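Local coordinates for protein iron transport multicopper oxidase FET3 (Saccharomyces cerevisiae, PDB 1ZPU) that oxidises ferrous to ferric iron with dioxygen at four copper centres, feeding the ferric permease FTR1 in high-affinity iron uptake, and also oxidises cuprous copper, at residues S71-P76 against H395-A400; V346-T351 against P456-F461. All coordinates share one frame; numbering follows the deposited sequence.

Contact 1 (S71-P76 against H395-A400); sequences SMDGVP and HLHGHA. With CU1 (copper (I) ion), chain B; CU1 (copper (I) ion), chain C.
With CG of D73 anti to its own backbone nitrogen (chi1 -162°) and CG of H397 beside its backbone nitrogen (chi1 -73°), anti to the carbonyl carbon, the carboxylate of the first and the imidazole of the second are carried towards each other from two different domains. ND1 of H397 donates to OD2 of D73 at 2.5 Å. The N-H comes to the syn side of OD2, tilted somewhat out of the carboxylate plane; the planes of the two groups stand 85° apart, and the carboxylate carbon lies at the edge of the ring, in its plane. V75 adds the other touch: its CG2 methyl meets CE1 of H397 obliquely, with 3.3 Å between them.

Through the other ring nitrogen, NE2, H397 binds a type 3 copper at 2.1 Å, a site completed by H107 and H462. This is the His-X-His pattern of multicopper oxidases, in which alternate histidines serve different coppers of the trinuclear cluster: NE2 of H395 binds the type 2 copper at 2.0 Å, together with H60. The type 2 copper also lies over the centre of the H397 ring, 3.4 Å above its plane. D73 is thus a second-shell residue, and its hydrogen bond, together with the copper bond at NE2, probably fixes the ring's rotation. Its backbone O also accepts a hydrogen bond from ND1 of H60, a type 2 copper ligand.

Contact 2 (V346-T351 against P456-F461); sequences VPTLMT and PGVWFF
Apolar packing carries this contact, and V458 supplies all of it from the strand, one methyl to each of two neighbouring helix residues. CG1 of V458 lies against T348, 3.6 Å from its CB and 3.7 Å from its CG2. The other branch, CG2, turns to L349, where it comes 4.0 Å from CA and 4.1 Å from CB. With CG1 anti to the backbone nitrogen (chi1 176°), V458 spreads its two branches across the start of the helix, CG2 lying beside its own nitrogen. Were V458 cut back to an alanine, the two methyls would go and a gap would probably open beside T348 and L349.

The short helix 348-352 packs here against strand 457-463 of the third plastocyanin-like domain. V476 on the adjoining strand 474-479 also touches V458, while I484 of helix 481-486 touches L349.

Hydrogen bonding runs within the helix or out to other parts of the chain. P347 sits at the N-cap position, and its carbonyl O accepts from N of T351 at 3.2 Å. OG1 of T348 is bonded to the carbonyl O of F77, which satisfies the hydroxyl of this buried residue while its CB and CG2 meet the valine. Backbone bonds from T348 to F77 and from L349 to L78 also tie the helix to the first domain.

Contacts 1 and 2 have centres about 9 Å apart and share one sheet of the third plastocyanin-like domain, in which strands 392-396 and 457-463 are antiparallel neighbours. Along the chain their segments alternate: 71-76, 346-351, 395-400, 456-461. Contact 1 brings a loop of the first domain to the third, whereas contact 2 lies inside the third. They touch directly: N of H397 is 3.1 Å from O of F460, a probable hydrogen bond from just past the end of strand 392-396 to strand 457-463, and CD2 of L349 packs against N of S71. The copper ligands at the domain interface and the helix packed on strand 457-463 therefore belong to one continuous buried region.

Contact 1 (S71-P76 against H395-A400)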
ATOM      1  N   SER A  71       0.618  15.224   9.758  1.00 69.24           N
ATOM      2  CA  SER A  71       1.261  14.639  10.924  1.00 69.20           C
ATOM      3  C   SER A  71       0.745  13.231  11.266  1.00 69.13           C
ATOM      4  O   SER A  71       1.405  12.469  11.967  1.00 69.15           O
ATOM      5  CB  SER A  71       1.044  15.591  12.109  1.00 69.09           C
ATOM      6  OG  SER A  71       1.087  14.901  13.337  1.00 69.15           O
ATOM      7  N   MET A  72      -0.440  12.893  10.777  1.00 68.94           N
ATOM      8  CA  MET A  72      -1.106  11.665  11.201  1.00 68.90           C
ATOM      9  C   MET A  72      -0.989  10.536  10.180  1.00 69.02           C
ATOM     10  O   MET A  72      -1.559   9.462  10.380  1.00 68.99           O
ATOM     11  CB  MET A  72      -2.590  11.914  11.517  1.00 68.86           C
ATOM     12  CG  MET A  72      -2.870  12.980  12.566  1.00 68.55           C
ATOM     13  SD  MET A  72      -2.202  12.561  14.180  1.00 69.66           S
ATOM     14  CE  MET A  72      -2.432  14.112  15.064  1.00 67.67           C
ATOM     15  N   ASP A  73      -0.242  10.771   9.102  1.00 69.12           N
ATOM     16  CA  ASP A  73      -0.130   9.803   8.012  1.00 69.19           C
ATOM     17  C   ASP A  73       0.641   8.547   8.396  1.00 69.15           C
ATOM     18  O   ASP A  73       0.455   7.492   7.791  1.00 69.18           O
ATOM     19  CB  ASP A  73       0.521  10.434   6.787  1.00 69.38           C
ATOM     20  CG  ASP A  73       0.271   9.634   5.524  1.00 69.77           C
ATOM     21  OD1 ASP A  73      -0.871   9.160   5.345  1.00 70.24           O
ATOM     22  OD2 ASP A  73       1.212   9.489   4.717  1.00 70.70           O
ATOM     23  N   GLY A  74       1.517   8.672   9.388  1.00 69.19           N
ATOM     24  CA  GLY A  74       2.215   7.522   9.965  1.00 69.15           C
ATOM     25  C   GLY A  74       3.398   6.968   9.196  1.00 69.02           C
ATOM     26  O   GLY A  74       3.661   5.779   9.245  1.00 69.05           O
ATOM     27  N   VAL A  75       4.125   7.827   8.492  1.00 69.12           N
ATOM     28  CA  VAL A  75       5.333   7.404   7.803  1.00 68.92           C
ATOM     29  C   VAL A  75       6.530   8.034   8.501  1.00 69.09           C
ATOM     30  O   VAL A  75       6.707   9.251   8.441  1.00 69.02           O
ATOM     31  CB  VAL A  75       5.326   7.786   6.305  1.00 68.79           C
ATOM     32  CG1 VAL A  75       6.585   7.284   5.644  1.00 68.87           C
ATOM     33  CG2 VAL A  75       4.110   7.209   5.608  1.00 68.05           C
ATOM     34  N   PRO A  76       7.326   7.210   9.204  1.00 69.23           N
ATOM     35  CA  PRO A  76       8.541   7.697   9.843  1.00 69.24           C
ATOM     36  C   PRO A  76       9.490   8.395   8.861  1.00 69.30           C
ATOM     37  O   PRO A  76       9.639   7.972   7.715  1.00 69.42           O
ATOM     38  CB  PRO A  76       9.159   6.443  10.468  1.00 69.37           C
ATOM     39  CG  PRO A  76       8.408   5.285   9.894  1.00 69.99           C
ATOM     40  CD  PRO A  76       7.074   5.786   9.480  1.00 69.38           C
ATOM     41  N   HIS A 395       2.142   3.008  -4.916  1.00 68.71           N
ATOM     42  CA  HIS A 395       1.085   3.614  -4.162  1.00 68.54           C
ATOM     43  C   HIS A 395       1.462   5.051  -3.808  1.00 68.92           C
ATOM     44  O   HIS A 395       2.645   5.355  -3.558  1.00 69.03           O
ATOM     45  CB  HIS A 395       0.770   2.766  -2.932  1.00 68.21           C
ATOM     46  CG  HIS A 395       0.032   3.506  -1.862  1.00 68.47           C
ATOM     47  ND1 HIS A 395      -1.248   3.988  -2.037  1.00 67.76           N
ATOM     48  CD2 HIS A 395       0.409   3.877  -0.617  1.00 67.70           C
ATOM     49  CE1 HIS A 395      -1.629   4.613  -0.941  1.00 67.48           C
ATOM     50  NE2 HIS A 395      -0.643   4.559  -0.065  1.00 67.39           N
ATOM     51  N   LEU A 396       0.449   5.927  -3.810  1.00 68.86           N
ATOM     52  CA  LEU A 396       0.634   7.341  -3.546  1.00 68.91           C
ATOM     53  C   LEU A 396      -0.164   7.778  -2.338  1.00 69.05           C
ATOM     54  O   LEU A 396      -1.387   7.648  -2.323  1.00 69.42           O
ATOM     55  CB  LEU A 396       0.220   8.167  -4.764  1.00 68.91           C
ATOM     56  CG  LEU A 396       0.253   9.705  -4.676  1.00 69.20           C
ATOM     57  CD1 LEU A 396       1.679  10.274  -4.537  1.00 67.55           C
ATOM     58  CD2 LEU A 396      -0.461  10.304  -5.892  1.00 68.73           C
ATOM     59  N   HIS A 397       0.525   8.302  -1.324  1.00 69.13           N
ATOM     60  CA  HIS A 397      -0.137   8.813  -0.123  1.00 69.02           C
ATOM     61  C   HIS A 397      -0.868  10.118  -0.438  1.00 69.11           C
ATOM     62  O   HIS A 397      -0.469  10.846  -1.353  1.00 69.12           O
ATOM     63  CB  HIS A 397       0.875   9.069   0.978  1.00 68.71           C
ATOM     64  CG  HIS A 397       1.410   7.829   1.619  1.00 68.95           C
ATOM     65  ND1 HIS A 397       1.394   7.636   2.982  1.00 68.88           N
ATOM     66  CD2 HIS A 397       1.992   6.726   1.089  1.00 69.75           C
ATOM     67  CE1 HIS A 397       1.942   6.469   3.262  1.00 69.68           C
ATOM     68  NE2 HIS A 397       2.313   5.895   2.132  1.00 69.03           N
ATOM     69  N   GLY A 398      -1.946  10.391   0.301  1.00 69.02           N
ATOM     70  CA  GLY A 398      -2.643  11.677   0.232  1.00 69.08           C
ATOM     71  C   GLY A 398      -3.584  11.930  -0.940  1.00 69.17           C
ATOM     72  O   GLY A 398      -4.293  12.933  -0.955  1.00 69.32           O
ATOM     73  N   HIS A 399      -3.592  11.039  -1.925  1.00 69.06           N
ATOM     74  CA  HIS A 399      -4.406  11.227  -3.126  1.00 69.07           C
ATOM     75  C   HIS A 399      -4.915   9.916  -3.723  1.00 69.15           C
ATOM     76  O   HIS A 399      -4.311   8.850  -3.548  1.00 69.43           O
ATOM     77  CB  HIS A 399      -3.608  11.930  -4.222  1.00 68.95           C
ATOM     78  CG  HIS A 399      -3.052  13.260  -3.831  1.00 69.15           C
ATOM     79  ND1 HIS A 399      -3.792  14.417  -3.886  1.00 69.66           N
ATOM     80  CD2 HIS A 399      -1.814  13.621  -3.420  1.00 69.70           C
ATOM     81  CE1 HIS A 399      -3.038  15.434  -3.507  1.00 70.51           C
ATOM     82  NE2 HIS A 399      -1.831  14.977  -3.221  1.00 69.49           N
ATOM     83  N   ALA A 400      -6.032  10.008  -4.429  1.00 69.06           N
ATOM     84  CA  ALA A 400      -6.403   9.010  -5.415  1.00 69.08           C
ATOM     85  C   ALA A 400      -6.111   9.644  -6.776  1.00 69.12           C
ATOM     86  O   ALA A 400      -6.657  10.695  -7.107  1.00 69.29           O
ATOM     87  CB  ALA A 400      -7.865   8.658  -5.287  1.00 68.88           C
TER
HETATM   88 CU   CU1 B1004      -0.978   4.878   1.933  1.00100.00          CU
HETATM   89 CU   CU1 C1002       3.527   4.141   2.241  1.00 87.41          CU

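Contact 2 (V346-T351 against P456-F461)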
ATOM      1  N   VAL A 346      16.191  14.328  10.053  1.00 69.12           N
ATOM      2  CA  VAL A 346      15.008  15.006  10.581  1.00 68.95           C
ATOM      3  C   VAL A 346      13.844  14.758   9.617  1.00 68.87           C
ATOM      4  O   VAL A 346      13.995  14.966   8.411  1.00 68.82           O
ATOM      5  CB  VAL A 346      15.240  16.545  10.757  1.00 68.90           C
ATOM      6  CG1 VAL A 346      14.044  17.206  11.433  1.00 68.31           C
ATOM      7  CG2 VAL A 346      16.508  16.823  11.552  1.00 68.92           C
ATOM      8  N   PRO A 347      12.681  14.326  10.153  1.00 68.83           N
ATOM      9  CA  PRO A 347      11.497  14.009   9.352  1.00 68.90           C
ATOM     10  C   PRO A 347      11.142  15.157   8.423  1.00 68.89           C
ATOM     11  O   PRO A 347      11.227  16.308   8.836  1.00 68.99           O
ATOM     12  CB  PRO A 347      10.395  13.861  10.401  1.00 68.96           C
ATOM     13  CG  PRO A 347      11.092  13.533  11.663  1.00 68.77           C
ATOM     14  CD  PRO A 347      12.443  14.129  11.597  1.00 68.66           C
ATOM     15  N   THR A 348      10.745  14.843   7.191  1.00 68.80           N
ATOM     16  CA  THR A 348      10.422  15.861   6.189  1.00 68.80           C
ATOM     17  C   THR A 348       9.512  16.950   6.752  1.00 68.86           C
ATOM     18  O   THR A 348       9.868  18.133   6.719  1.00 68.81           O
ATOM     19  CB  THR A 348       9.746  15.251   4.941  1.00 68.79           C
ATOM     20  OG1 THR A 348      10.443  14.067   4.537  1.00 69.38           O
ATOM     21  CG2 THR A 348       9.739  16.251   3.787  1.00 68.28           C
ATOM     22  N   LEU A 349       8.357  16.539   7.282  1.00 68.71           N
ATOM     23  CA  LEU A 349       7.376  17.477   7.836  1.00 68.68           C
ATOM     24  C   LEU A 349       7.958  18.388   8.924  1.00 68.87           C
ATOM     25  O   LEU A 349       7.685  19.590   8.952  1.00 68.94           O
ATOM     26  CB  LEU A 349       6.138  16.734   8.348  1.00 68.63           C
ATOM     27  CG  LEU A 349       4.956  17.517   8.928  1.00 68.24           C
ATOM     28  CD1 LEU A 349       4.332  18.462   7.921  1.00 67.48           C
ATOM     29  CD2 LEU A 349       3.923  16.548   9.427  1.00 67.97           C
ATOM     30  N   MET A 350       8.778  17.816   9.797  1.00 68.96           N
ATOM     31  CA  MET A 350       9.399  18.569  10.870  1.00 69.08           C
ATOM     32  C   MET A 350      10.289  19.706  10.355  1.00 69.17           C
ATOM     33  O   MET A 350      10.400  20.759  11.009  1.00 69.07           O
ATOM     34  CB  MET A 350      10.166  17.627  11.797  1.00 69.20           C
ATOM     35  CG  MET A 350       9.328  17.035  12.924  1.00 69.36           C
ATOM     36  SD  MET A 350       7.945  15.986  12.401  1.00 72.47           S
ATOM     37  CE  MET A 350       7.570  15.143  13.943  1.00 70.48           C
ATOM     38  N   THR A 351      10.905  19.513   9.187  1.00 69.19           N
ATOM     39  CA  THR A 351      11.739  20.582   8.628  1.00 69.34           C
ATOM     40  C   THR A 351      10.890  21.647   7.944  1.00 69.27           C
ATOM     41  O   THR A 351      11.171  22.835   8.101  1.00 69.45           O
ATOM     42  CB  THR A 351      12.946  20.110   7.742  1.00 69.27           C
ATOM     43  OG1 THR A 351      12.619  20.193   6.351  1.00 69.99           O
ATOM     44  CG2 THR A 351      13.407  18.707   8.098  1.00 69.24           C
ATOM     45  N   PRO A 456      -2.323  20.001   0.778  1.00 69.08           N
ATOM     46  CA  PRO A 456      -1.050  20.318   1.433  1.00 69.15           C
ATOM     47  C   PRO A 456      -0.611  19.194   2.372  1.00 69.14           C
ATOM     48  O   PRO A 456      -1.392  18.753   3.219  1.00 69.24           O
ATOM     49  CB  PRO A 456      -1.366  21.608   2.203  1.00 69.16           C
ATOM     50  CG  PRO A 456      -2.410  22.278   1.370  1.00 68.87           C
ATOM     51  CD  PRO A 456      -3.228  21.168   0.747  1.00 69.06           C
ATOM     52  N   GLY A 457       0.616  18.716   2.183  1.00 69.13           N
ATOM     53  CA  GLY A 457       1.150  17.632   3.003  1.00 69.16           C
ATOM     54  C   GLY A 457       2.469  17.087   2.498  1.00 69.25           C
ATOM     55  O   GLY A 457       3.047  17.610   1.545  1.00 69.61           O
ATOM     56  N   VAL A 458       2.946  16.034   3.149  1.00 69.15           N
ATOM     57  CA  VAL A 458       4.187  15.384   2.769  1.00 68.90           C
ATOM     58  C   VAL A 458       3.787  13.969   2.443  1.00 68.92           C
ATOM     59  O   VAL A 458       3.328  13.252   3.323  1.00 69.30           O
ATOM     60  CB  VAL A 458       5.230  15.418   3.914  1.00 68.65           C
ATOM     61  CG1 VAL A 458       6.464  14.657   3.536  1.00 68.32           C
ATOM     62  CG2 VAL A 458       5.599  16.848   4.264  1.00 68.69           C
ATOM     63  N   TRP A 459       3.944  13.577   1.181  1.00 68.82           N
ATOM     64  CA  TRP A 459       3.382  12.320   0.698  1.00 68.94           C
ATOM     65  C   TRP A 459       4.405  11.370   0.071  1.00 69.02           C
ATOM     66  O   TRP A 459       5.141  11.756  -0.830  1.00 69.27           O
ATOM     67  CB  TRP A 459       2.258  12.587  -0.303  1.00 68.67           C
ATOM     68  CG  TRP A 459       1.214  13.579   0.128  1.00 68.86           C
ATOM     69  CD1 TRP A 459       0.902  14.743  -0.500  1.00 69.18           C
ATOM     70  CD2 TRP A 459       0.345  13.500   1.266  1.00 68.72           C
ATOM     71  NE1 TRP A 459      -0.097  15.391   0.167  1.00 68.77           N
ATOM     72  CE2 TRP A 459      -0.462  14.649   1.253  1.00 68.67           C
ATOM     73  CE3 TRP A 459       0.179  12.575   2.302  1.00 69.32           C
ATOM     74  CZ2 TRP A 459      -1.426  14.898   2.229  1.00 69.33           C
ATOM     75  CZ3 TRP A 459      -0.787  12.820   3.268  1.00 68.71           C
ATOM     76  CH2 TRP A 459      -1.573  13.968   3.224  1.00 69.07           C
ATOM     77  N   PHE A 460       4.408  10.122   0.539  1.00 68.97           N
ATOM     78  CA  PHE A 460       5.320   9.091   0.066  1.00 68.89           C
ATOM     79  C   PHE A 460       4.786   8.496  -1.231  1.00 68.82           C
ATOM     80  O   PHE A 460       3.607   8.154  -1.329  1.00 68.81           O
ATOM     81  CB  PHE A 460       5.473   8.001   1.144  1.00 68.79           C
ATOM     82  CG  PHE A 460       6.841   7.362   1.214  1.00 68.58           C
ATOM     83  CD1 PHE A 460       7.896   7.804   0.420  1.00 68.79           C
ATOM     84  CD2 PHE A 460       7.082   6.326   2.115  1.00 68.72           C
ATOM     85  CE1 PHE A 460       9.168   7.199   0.509  1.00 68.77           C
ATOM     86  CE2 PHE A 460       8.361   5.723   2.221  1.00 68.52           C
ATOM     87  CZ  PHE A 460       9.393   6.156   1.414  1.00 68.04           C
ATOM     88  N   PHE A 461       5.648   8.403  -2.235  1.00 68.72           N
ATOM     89  CA  PHE A 461       5.320   7.655  -3.446  1.00 68.89           C
ATOM     90  C   PHE A 461       6.301   6.501  -3.611  1.00 69.07           C
ATOM     91  O   PHE A 461       7.489   6.730  -3.851  1.00 69.31           O
ATOM     92  CB  PHE A 461       5.334   8.544  -4.687  1.00 68.49           C
ATOM     93  CG  PHE A 461       5.029   7.803  -5.948  1.00 68.29           C
ATOM     94  CD1 PHE A 461       3.722   7.454  -6.261  1.00 67.56           C
ATOM     95  CD2 PHE A 461       6.054   7.431  -6.814  1.00 68.33           C
ATOM     96  CE1 PHE A 461       3.438   6.761  -7.424  1.00 67.42           C
ATOM     97  CE2 PHE A 461       5.777   6.723  -7.983  1.00 67.81           C
ATOM     98  CZ  PHE A 461       4.460   6.392  -8.286  1.00 67.77           C
TER